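PDB 3LYE: oxaloacetate acetyl hydrolase, which belongs to the phosphoenolpyruvate phosphomutase family of TIM-barrel proteins and forms a four-chain assembly that carries bound calcium in the crystal. Local coordinates for residues A[140-145]-A[181-186]; A[14-19]-A[162-167]; A[31-36]-A[248-253]. One frame throughout, in Å; residues are numbered along the deposited sequence.

Interaction 1. Residues A[140-145]-A[181-186]; sequences VSRDEY and IERLRA
The guanidinium of Arg183 drives end-on into the carbonyl of Val140: NH1 and NH2 each donate to Val140 O, both at 3.0 Å, with the oxygen lying in the guanidinium plane. This is the tight, buried half of the contact. CA of Arg142 sits over one face of the same guanidinium, while salt bridges to Glu179 at NE and to Asp124 at NH1 further fix its rotation. Extended from CG to NE, the Arg183 chain reaches from helix 177-189 to the start of helix 142-158, two outer helices of the TIM barrel; helix 142-158 comes before strand 164-169 in the chain and helix 177-189 after it. Ser141 and Glu144 form a capping box at that start, in which Ser141 N donates to Glu144 OE2 at 3.1 Å. Tyr145 turns the edge of its ring to the backbone Arg183 O, 4.2 Å from CE2. The looser, partly exposed side belongs to Arg142 and Glu182. Bent at chi3 (-57°), Arg142 brings NH2 to the anti lone pair of Glu182 OE1 in a 2.7 Å salt bridge. The guanidinium and carboxylate planes are 88° apart, and CB of Glu182 covers a rim of the guanidinium face; Glu179 also pairs with Arg142 NH2.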
# COMPACT_ATOMS: atom_id res chain seq x y z
N VAL A 140 11.15 19.57 20.76
CA VAL A 140 10.59 20.83 20.32
C VAL A 140 10.21 21.61 21.58
O VAL A 140 10.33 21.11 22.69
CB VAL A 140 9.33 20.65 19.43
CG1 VAL A 140 9.68 19.91 18.14
CG2 VAL A 140 8.22 19.92 20.19
N SER A 141 9.82 22.86 21.40
CA SER A 141 9.43 23.67 22.53
C SER A 141 8.16 23.10 23.19
O SER A 141 7.41 22.34 22.59
CB SER A 141 9.16 25.09 22.08
OG SER A 141 7.99 25.15 21.31
N ARG A 142 7.91 23.51 24.42
CA ARG A 142 6.74 23.03 25.13
C ARG A 142 5.48 23.39 24.34
O ARG A 142 4.58 22.55 24.14
CB ARG A 142 6.70 23.62 26.53
CG ARG A 142 5.64 22.96 27.36
CD ARG A 142 5.57 23.48 28.77
NE ARG A 142 6.81 23.39 29.52
CZ ARG A 142 6.97 23.99 30.70
NH1 ARG A 142 5.98 24.70 31.21
NH2 ARG A 142 8.12 23.90 31.36
N ASP A 143 5.41 24.62 23.86
CA ASP A 143 4.24 25.04 23.09
C ASP A 143 4.07 24.21 21.80
O ASP A 143 2.96 23.85 21.45
CB ASP A 143 4.35 26.51 22.75
CG ASP A 143 3.86 27.44 23.88
OD1 ASP A 143 4.15 28.64 23.77
OD2 ASP A 143 3.21 26.98 24.85
N GLU A 144 5.15 23.95 21.09
CA GLU A 144 5.08 23.17 19.85
C GLU A 144 4.59 21.75 20.16
O GLU A 144 3.87 21.14 19.37
CB GLU A 144 6.44 23.10 19.17
CG GLU A 144 7.04 24.41 18.70
CD GLU A 144 8.41 24.19 18.03
OE1 GLU A 144 8.39 23.83 16.83
OE2 GLU A 144 9.48 24.33 18.68
N TYR A 145 5.02 21.20 21.29
CA TYR A 145 4.58 19.88 21.67
C TYR A 145 3.09 19.87 21.98
O TYR A 145 2.36 18.97 21.58
CB TYR A 145 5.34 19.42 22.88
CG TYR A 145 4.89 18.15 23.52
CD1 TYR A 145 4.77 16.98 22.78
CD2 TYR A 145 4.66 18.08 24.89
CE1 TYR A 145 4.42 15.79 23.38
CE2 TYR A 145 4.33 16.89 25.49
CZ TYR A 145 4.21 15.76 24.74
OH TYR A 145 3.89 14.60 25.38
N ILE A 181 8.37 16.66 33.86
CA ILE A 181 7.18 16.70 34.70
C ILE A 181 6.25 17.84 34.28
O ILE A 181 5.03 17.66 34.18
CB ILE A 181 7.58 16.83 36.20
CG1 ILE A 181 8.38 15.60 36.66
CG2 ILE A 181 6.36 16.96 37.06
CD1 ILE A 181 7.73 14.25 36.33
N GLU A 182 6.82 19.01 34.00
CA GLU A 182 5.98 20.15 33.60
C GLU A 182 5.33 19.87 32.24
O GLU A 182 4.18 20.26 31.99
CB GLU A 182 6.79 21.44 33.63
CG GLU A 182 7.36 21.75 35.04
CD GLU A 182 8.02 23.11 35.13
OE1 GLU A 182 8.15 23.78 34.09
OE2 GLU A 182 8.42 23.51 36.26
N ARG A 183 6.05 19.21 31.34
CA ARG A 183 5.49 18.90 30.02
C ARG A 183 4.35 17.90 30.12
O ARG A 183 3.36 18.01 29.42
CB ARG A 183 6.55 18.32 29.10
CG ARG A 183 7.45 19.35 28.56
CD ARG A 183 8.56 18.81 27.65
NE ARG A 183 9.32 19.95 27.17
CZ ARG A 183 9.60 20.24 25.91
NH1 ARG A 183 9.29 19.42 24.93
NH2 ARG A 183 10.25 21.35 25.63
N LEU A 184 4.51 16.93 31.01
CA LEU A 184 3.50 15.92 31.21
C LEU A 184 2.27 16.55 31.85
O LEU A 184 1.15 16.26 31.46
CB LEU A 184 4.04 14.76 32.02
CG LEU A 184 5.05 13.89 31.27
CD1 LEU A 184 5.61 12.85 32.27
CD2 LEU A 184 4.46 13.21 30.06
N ARG A 185 2.47 17.42 32.83
CA ARG A 185 1.33 18.08 33.46
C ARG A 185 0.59 18.91 32.42
O ARG A 185 -0.66 18.94 32.38
CB ARG A 185 1.78 18.99 34.60
CG ARG A 185 2.13 18.26 35.82
CD ARG A 185 2.35 19.22 36.97
NE ARG A 185 2.70 18.46 38.16
CZ ARG A 185 3.76 18.68 38.92
NH1 ARG A 185 3.95 17.91 39.98
NH2 ARG A 185 4.61 19.67 38.64
N ALA A 186 1.32 19.61 31.56
CA ALA A 186 0.70 20.43 30.53
C ALA A 186 -0.08 19.53 29.56
O ALA A 186 -1.19 19.87 29.15
CB ALA A 186 1.71 21.27 29.81

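Interaction 2. Residues A[14-19]-A[162-167]; sequences KKLRHL and DFVLIA
Asp162 O is gripped by two nitrogens of one side chain: Arg17 NE donates to it at 2.8 Å along a fairly straight bond (160°), and Arg17 NH2 reaches the same oxygen at 3.1 Å, both arriving from one face of the carbonyl plane. The contact lies at the end of the TIM barrel where the strands have their N-termini, and where helix 12-22, which comes before the first strand, packs against the entry of strand 164-169. Arg17 NH2 also donates to the next carbonyl, Phe163 O, at 3.1 Å, from well above that carbonyl's plane rather than on a lone pair. Both oxygens nevertheless lie close to the guanidinium plane, at its edge. The side chain gets there by running out with CG anti to the backbone N (chi1 -178°) and then bending at chi3 (-63°), which turns the NE and NH2 edge onto the turn. CG2 of Val164 lies over one face of the guanidinium, and salt bridges from NH1 to Glu21 and from NH2 to Asp193 hold the group from further directions. Deeper in, Leu16 crosses Val164 at about a right angle, Leu16 CD2 meeting Val164 CG2 at 3.8 Å; Leu16 also touches Pro90 and Ala118, just before strands 91-94 and 119-122. At the exposed margin Lys14 and Asp162 run side by side, pointing the same way, so that the aliphatic part of the lysine, rather than its amino group, makes the contact: Lys14 CG rests 3.5 Å from Asp162 OD1.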
# COMPACT_ATOMS: atom_id res chain seq x y z
N LYS A 14 -12.15 0.89 23.73
CA LYS A 14 -13.07 0.75 24.86
C LYS A 14 -12.48 -0.26 25.86
O LYS A 14 -12.50 -0.04 27.09
CB LYS A 14 -14.48 0.36 24.40
CG LYS A 14 -15.52 0.44 25.49
CD LYS A 14 -16.82 -0.20 25.09
CE LYS A 14 -17.68 -0.40 26.32
NZ LYS A 14 -18.69 -1.48 26.15
N LYS A 15 -11.92 -1.35 25.37
CA LYS A 15 -11.34 -2.35 26.27
C LYS A 15 -10.14 -1.84 27.04
O LYS A 15 -9.99 -2.13 28.23
CB LYS A 15 -10.92 -3.57 25.50
CG LYS A 15 -12.03 -4.32 24.92
CD LYS A 15 -11.47 -5.40 24.00
CE LYS A 15 -12.57 -6.21 23.46
NZ LYS A 15 -12.06 -7.39 22.73
N LEU A 16 -9.27 -1.12 26.38
CA LEU A 16 -8.09 -0.61 27.05
C LEU A 16 -8.51 0.45 28.08
O LEU A 16 -8.00 0.51 29.18
CB LEU A 16 -7.13 0.00 26.05
CG LEU A 16 -5.88 0.62 26.64
CD1 LEU A 16 -5.04 -0.41 27.39
CD2 LEU A 16 -5.08 1.31 25.54
N ARG A 17 -9.46 1.28 27.70
CA ARG A 17 -9.92 2.33 28.61
C ARG A 17 -10.54 1.68 29.84
O ARG A 17 -10.36 2.19 30.94
CB ARG A 17 -10.90 3.28 27.93
CG ARG A 17 -11.31 4.36 28.88
CD ARG A 17 -11.84 5.54 28.20
NE ARG A 17 -10.85 6.17 27.34
CZ ARG A 17 -10.02 7.13 27.71
NH1 ARG A 17 -9.97 7.57 28.96
NH2 ARG A 17 -9.21 7.66 26.80
N HIS A 18 -11.24 0.56 29.67
CA HIS A 18 -11.84 -0.14 30.81
C HIS A 18 -10.72 -0.62 31.76
O HIS A 18 -10.79 -0.48 32.99
CB HIS A 18 -12.69 -1.33 30.36
CG HIS A 18 -13.10 -2.21 31.49
ND1 HIS A 18 -14.12 -1.88 32.34
CD2 HIS A 18 -12.59 -3.38 31.95
CE1 HIS A 18 -14.25 -2.81 33.26
NE2 HIS A 18 -13.33 -3.73 33.05
N LEU A 19 -9.67 -1.22 31.19
CA LEU A 19 -8.58 -1.69 32.02
C LEU A 19 -7.96 -0.54 32.78
O LEU A 19 -7.63 -0.67 33.96
CB LEU A 19 -7.49 -2.37 31.19
CG LEU A 19 -7.86 -3.72 30.61
CD1 LEU A 19 -6.79 -4.24 29.67
CD2 LEU A 19 -8.08 -4.72 31.73
N ASP A 162 -12.94 6.32 22.53
CA ASP A 162 -12.34 6.03 23.82
C ASP A 162 -10.81 5.90 23.71
O ASP A 162 -10.16 5.59 24.68
CB ASP A 162 -12.88 4.73 24.38
CG ASP A 162 -14.19 4.91 25.12
OD1 ASP A 162 -14.79 3.89 25.43
OD2 ASP A 162 -14.59 6.04 25.42
N PHE A 163 -10.28 6.17 22.51
CA PHE A 163 -8.83 6.09 22.23
C PHE A 163 -8.01 6.65 23.40
O PHE A 163 -8.26 7.76 23.85
CB PHE A 163 -8.54 6.90 20.96
CG PHE A 163 -7.18 6.68 20.35
CD1 PHE A 163 -6.21 7.67 20.44
CD2 PHE A 163 -6.89 5.55 19.62
CE1 PHE A 163 -4.98 7.53 19.84
CE2 PHE A 163 -5.67 5.42 19.00
CZ PHE A 163 -4.74 6.41 19.10
N VAL A 164 -6.96 5.91 23.77
CA VAL A 164 -6.11 6.32 24.88
C VAL A 164 -4.86 7.00 24.34
O VAL A 164 -4.00 6.34 23.71
CB VAL A 164 -5.75 5.09 25.71
CG1 VAL A 164 -4.74 5.43 26.81
CG2 VAL A 164 -7.02 4.48 26.29
N LEU A 165 -4.77 8.31 24.55
CA LEU A 165 -3.65 9.07 24.09
C LEU A 165 -2.60 9.16 25.17
O LEU A 165 -2.87 9.65 26.28
CB LEU A 165 -4.09 10.48 23.66
CG LEU A 165 -2.91 11.31 23.11
CD1 LEU A 165 -2.44 10.79 21.72
CD2 LEU A 165 -3.29 12.77 23.04
N ILE A 166 -1.41 8.68 24.87
CA ILE A 166 -0.28 8.69 25.76
C ILE A 166 0.66 9.78 25.32
O ILE A 166 1.14 9.81 24.18
CB ILE A 166 0.46 7.33 25.74
CG1 ILE A 166 -0.46 6.19 26.18
CG2 ILE A 166 1.76 7.39 26.58
CD1 ILE A 166 -0.31 4.93 25.30
N ALA A 167 0.90 10.72 26.24
CA ALA A 167 1.80 11.83 26.00
C ALA A 167 3.20 11.41 26.40
O ALA A 167 3.46 11.21 27.58
CB ALA A 167 1.38 13.07 26.78

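Interaction 3. Residues A[31-36]-A[248-253]; sequences GVYDGL and FATLAP
CD1 of Leu251 stands almost exactly over the centre of the Tyr33 ring, 3.7 Å from the centroid and only 2° off the ring normal, a CH-pi contact in which one methyl faces all six ring carbons. The two side chains cross at about a right angle, and the leucine chain, with CG anti to the backbone N (chi1 -167°), carries that methyl across the ring. On the opposite face lies Asp34 OD2, so the leucine methyl and a carboxylate oxygen of the next residue flank the ring, the oxygen offset toward the rim. Asp34 also caps helix 35-43, and its OD1 is hydrogen-bonded to Ser59 OG of the second subunit.

Thr250 approaches Tyr33 differently, obliquely and at the ring edge, where its OG1 lies near the ring plane, 3.3 Å from Tyr33 CD2. That hydroxyl is committed to the backbone: Thr250 OG1 donates to Gly31 O at 2.8 Å, in the carbonyl plane and on a lone pair. The same Gly31 O accepts from a water at 3.0 Å, and this water in turn accepts from Leu251 N at 3.1 Å, thereby serving an amide in the first turn of helix 251-268. Beside this polar bridge Ala249 CB packs on Gly31 N at 4.1 Å.

Leu251 also touches Ala58 and, across the subunit interface, Leu36 of the second subunit. The contact joins the C-terminal ends of the first and last strands of the TIM barrel, 27-32 and 243-247, where they lie next to each other and the chain leaves each strand for the helix that follows.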
# COMPACT_ATOMS: atom_id res chain seq x y z
N GLY A 31 6.06 -5.82 23.09
CA GLY A 31 6.29 -5.16 21.81
C GLY A 31 6.32 -6.17 20.68
O GLY A 31 7.15 -7.06 20.66
N VAL A 32 5.41 -6.00 19.75
CA VAL A 32 5.22 -6.81 18.57
C VAL A 32 5.47 -5.93 17.36
O VAL A 32 5.33 -4.73 17.42
CB VAL A 32 3.88 -7.55 18.56
CG1 VAL A 32 3.73 -8.44 19.78
CG2 VAL A 32 2.74 -6.58 18.47
N TYR A 33 5.75 -6.56 16.23
CA TYR A 33 6.11 -5.82 15.05
C TYR A 33 5.65 -6.37 13.72
O TYR A 33 5.91 -5.76 12.68
CB TYR A 33 7.65 -5.75 14.99
CG TYR A 33 8.34 -7.06 14.80
CD1 TYR A 33 8.59 -7.55 13.52
CD2 TYR A 33 8.74 -7.83 15.88
CE1 TYR A 33 9.21 -8.75 13.33
CE2 TYR A 33 9.38 -9.05 15.69
CZ TYR A 33 9.60 -9.52 14.41
OH TYR A 33 10.29 -10.71 14.24
N ASP A 34 4.96 -7.50 13.74
CA ASP A 34 4.49 -8.16 12.53
C ASP A 34 3.40 -9.14 12.90
O ASP A 34 3.02 -9.24 14.10
CB ASP A 34 5.62 -8.80 11.74
CG ASP A 34 6.10 -10.13 12.32
OD1 ASP A 34 6.64 -10.95 11.53
OD2 ASP A 34 5.95 -10.35 13.55
N GLY A 35 2.92 -9.89 11.93
CA GLY A 35 1.84 -10.81 12.19
C GLY A 35 2.23 -11.99 13.06
O GLY A 35 1.48 -12.38 13.94
N LEU A 36 3.43 -12.51 12.85
CA LEU A 36 3.88 -13.65 13.62
C LEU A 36 4.08 -13.28 15.08
O LEU A 36 3.60 -13.98 15.98
CB LEU A 36 5.16 -14.20 13.02
CG LEU A 36 5.71 -15.43 13.73
CD1 LEU A 36 4.74 -16.64 13.62
CD2 LEU A 36 7.07 -15.79 13.24
N PHE A 248 11.40 -3.97 21.83
CA PHE A 248 12.35 -4.99 21.40
C PHE A 248 12.13 -6.39 22.00
O PHE A 248 12.93 -7.27 21.75
CB PHE A 248 13.80 -4.52 21.61
CG PHE A 248 14.14 -3.29 20.85
CD1 PHE A 248 14.09 -2.05 21.45
CD2 PHE A 248 14.49 -3.37 19.53
CE1 PHE A 248 14.40 -0.90 20.72
CE2 PHE A 248 14.77 -2.21 18.81
CZ PHE A 248 14.73 -0.99 19.40
N ALA A 249 11.02 -6.63 22.68
CA ALA A 249 10.77 -7.92 23.31
C ALA A 249 10.70 -9.06 22.33
O ALA A 249 10.96 -10.19 22.71
CB ALA A 249 9.49 -7.91 24.09
N THR A 250 10.25 -8.79 21.10
CA THR A 250 10.17 -9.86 20.12
C THR A 250 11.15 -9.70 18.97
O THR A 250 11.65 -10.70 18.48
CB THR A 250 8.72 -10.07 19.60
OG1 THR A 250 8.24 -8.91 18.91
CG2 THR A 250 7.75 -10.41 20.74
N LEU A 251 11.49 -8.46 18.60
CA LEU A 251 12.43 -8.25 17.49
C LEU A 251 13.81 -8.78 17.83
O LEU A 251 14.47 -9.43 17.02
CB LEU A 251 12.51 -6.75 17.14
CG LEU A 251 13.20 -6.41 15.82
CD1 LEU A 251 12.29 -6.71 14.65
CD2 LEU A 251 13.57 -4.98 15.79
N ALA A 252 14.27 -8.53 19.06
CA ALA A 252 15.60 -8.97 19.53
C ALA A 252 15.78 -10.48 19.54
O ALA A 252 16.71 -10.99 18.90
CB ALA A 252 15.96 -8.32 20.87
N PRO A 253 14.90 -11.22 20.20
CA PRO A 253 15.11 -12.68 20.15
C PRO A 253 14.88 -13.23 18.75
O PRO A 253 15.52 -14.22 18.42
CB PRO A 253 14.07 -13.23 21.13
CG PRO A 253 13.02 -12.10 21.25
CD PRO A 253 13.83 -10.85 21.15
O HOH W 1 9.74 -6.06 19.61

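In the fold
Interactions 1 and 2 meet directly: Tyr145 OH lies 3.2 Å from Ala167 CB, and Leu184 CD2 packs on Ala167 O. Strand 164-169 thus takes part in interaction 2 at its start and, further along, at Ala167, touches both helices of interaction 1. Interaction 3 stands apart on the other side of the chain's centre, its centre about 22 Å from that of interaction 2 and about 31 Å from that of interaction 1. Interactions 2 and 3 serve opposite ends of one barrel, the N-terminal and C-terminal strand ends; TIM-barrel active sites lie at the latter. A bound calcium ion lies about 10 Å from the side chain of Ala249, and one, not necessarily the same, about 13 Å from that of Tyr145.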